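PDB 3FEF: alpha-galacturonidase from Bacillus subtilis, which hydrolyses alpha-1,4-linked galacturonides such as di-galacturonate, using NAD(+) and a manganese ion as cofactors. Local coordinates for residues M182-L187 with I223-F227. Sequence-based numbering, arbitrary orientation.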
# COMPACT_ATOMS: atom_id res chain seq x y z
N MSE A 182 -26.47 -23.79 19.73
CA MSE A 182 -26.91 -22.63 20.49
C MSE A 182 -28.24 -22.11 19.94
O MSE A 182 -29.12 -21.75 20.71
CB MSE A 182 -25.84 -21.54 20.46
CG MSE A 182 -26.35 -20.15 20.81
SE MSE A 182 -25.06 -18.75 20.26
CE MSE A 182 -25.56 -18.65 18.36
N VAL A 183 -28.36 -22.07 18.62
CA VAL A 183 -29.60 -21.72 17.95
C VAL A 183 -30.77 -22.60 18.41
O VAL A 183 -31.85 -22.09 18.74
CB VAL A 183 -29.46 -21.87 16.42
CG1 VAL A 183 -30.82 -21.76 15.74
CG2 VAL A 183 -28.45 -20.84 15.86
N THR A 184 -30.56 -23.91 18.42
CA THR A 184 -31.56 -24.83 18.94
C THR A 184 -31.86 -24.57 20.41
O THR A 184 -33.01 -24.46 20.81
CB THR A 184 -31.09 -26.28 18.80
OG1 THR A 184 -30.84 -26.56 17.42
CG2 THR A 184 -32.18 -27.23 19.31
N GLU A 185 -30.82 -24.47 21.23
CA GLU A 185 -31.05 -24.27 22.65
C GLU A 185 -31.61 -22.90 23.02
O GLU A 185 -32.35 -22.79 23.99
CB GLU A 185 -29.80 -24.54 23.47
CG GLU A 185 -30.14 -24.72 24.93
CD GLU A 185 -29.13 -24.10 25.83
OE1 GLU A 185 -28.02 -24.66 25.93
OE2 GLU A 185 -29.45 -23.05 26.45
N ARG A 186 -31.27 -21.86 22.28
CA ARG A 186 -31.70 -20.52 22.64
C ARG A 186 -33.02 -20.19 21.96
O ARG A 186 -33.80 -19.39 22.47
CB ARG A 186 -30.65 -19.46 22.26
CG ARG A 186 -29.20 -19.73 22.71
CD ARG A 186 -29.06 -19.83 24.24
NE ARG A 186 -29.82 -18.78 24.93
CZ ARG A 186 -30.19 -18.86 26.20
NH1 ARG A 186 -29.87 -19.92 26.93
NH2 ARG A 186 -30.87 -17.86 26.76
N LEU A 187 -33.26 -20.79 20.81
CA LEU A 187 -34.39 -20.39 19.99
C LEU A 187 -35.39 -21.52 19.81
O LEU A 187 -36.53 -21.28 19.43
CB LEU A 187 -33.92 -19.90 18.62
CG LEU A 187 -32.81 -18.84 18.64
CD1 LEU A 187 -32.45 -18.35 17.23
CD2 LEU A 187 -33.19 -17.67 19.56
N ILE A 223 -27.01 -13.28 20.17
CA ILE A 223 -27.37 -14.53 20.81
C ILE A 223 -26.18 -15.19 21.48
O ILE A 223 -26.29 -15.74 22.57
CB ILE A 223 -27.98 -15.53 19.81
CG1 ILE A 223 -29.31 -14.98 19.28
CG2 ILE A 223 -28.20 -16.88 20.46
CD1 ILE A 223 -30.02 -15.94 18.33
N PHE A 224 -25.01 -15.14 20.83
CA PHE A 224 -23.83 -15.71 21.45
C PHE A 224 -23.46 -14.89 22.70
O PHE A 224 -22.93 -15.42 23.65
CB PHE A 224 -22.67 -15.74 20.47
CG PHE A 224 -21.46 -16.45 21.00
CD1 PHE A 224 -20.55 -15.79 21.81
CD2 PHE A 224 -21.23 -17.78 20.68
CE1 PHE A 224 -19.41 -16.45 22.27
CE2 PHE A 224 -20.13 -18.45 21.14
CZ PHE A 224 -19.19 -17.78 21.94
N ARG A 225 -23.75 -13.59 22.68
CA ARG A 225 -23.46 -12.78 23.84
C ARG A 225 -24.29 -13.24 25.06
O ARG A 225 -23.75 -13.42 26.15
CB ARG A 225 -23.66 -11.28 23.55
CG ARG A 225 -23.57 -10.39 24.80
CD ARG A 225 -23.16 -8.94 24.50
NE ARG A 225 -23.48 -8.48 23.15
CZ ARG A 225 -24.71 -8.49 22.61
NH1 ARG A 225 -24.88 -8.03 21.38
NH2 ARG A 225 -25.76 -8.96 23.29
N GLU A 226 -25.59 -13.49 24.86
CA GLU A 226 -26.44 -14.04 25.93
C GLU A 226 -25.97 -15.41 26.37
O GLU A 226 -25.84 -15.70 27.55
CB GLU A 226 -27.91 -14.13 25.47
CG GLU A 226 -28.60 -12.77 25.50
CD GLU A 226 -29.66 -12.62 24.42
OE1 GLU A 226 -30.19 -13.65 23.96
OE2 GLU A 226 -29.96 -11.48 24.03
N PHE A 227 -25.72 -16.24 25.36
CA PHE A 227 -25.21 -17.58 25.54
C PHE A 227 -23.95 -17.57 26.40
O PHE A 227 -23.78 -18.40 27.30
CB PHE A 227 -24.87 -18.11 24.15
CG PHE A 227 -24.72 -19.57 24.09
CD1 PHE A 227 -25.71 -20.40 24.58
CD2 PHE A 227 -23.59 -20.13 23.48
CE1 PHE A 227 -25.57 -21.76 24.51
CE2 PHE A 227 -23.44 -21.50 23.40
CZ PHE A 227 -24.44 -22.32 23.91
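Met182, present as selenomethionine, reaches across from one helix to the next and lodges between Ile223, Phe224 and Phe227, the main bump in a hollow of this helix-helix packing. The last turn of helix 171-187, which follows the sixth strand of the Rossmann-type sheet, here meets helix 220-231 of the C-terminal part of the family 4 glycosidase, away from the metal site. The axes of segments 182-187 and 223-227 pass 10.8 Å apart and cross at 75°, a steep crossing bridged by side chains. With CG anti to the backbone N (chi1 161°) and chi2 also extended, the Met182 chain runs out straight toward helix 220-231; its CG sits over the centre of the Phe227 ring, 3.7 Å from the centroid, in a CH-pi contact. Beyond it SE settles against the backbone of the facing helix, 3.5 Å from Phe224 CA, and makes oblique Met-aromatic contacts with the rings of Phe224 and Phe227. The bend at chi3 turns CE aside, against Ile223 CG2.

Ile223 is the bump from the other side. Its CG2 branch sits in the groove between Met182 and Arg186, touching SE of the one and CG of the other, while CD1 branches off at about a right angle, toward Leu187. The aliphatic part of Arg186, doubly bent, brings CD obliquely to Phe227 CD1 at 3.4 Å, and its NH1 makes a salt bridge with Glu185 OE2 at 3.2 Å. That same carboxylate oxygen is hydrogen-bonded by Tyr231, whose ring also meets Phe227, which joins this polar pair to the aromatic cluster. Glu185 OE1 lies at the Phe227 edge, near the ring plane. At the exposed end of the interface, Leu187 and Ile223 meet tip to tip, with Leu187 CD1 3.6 Å from Ile223 CD1.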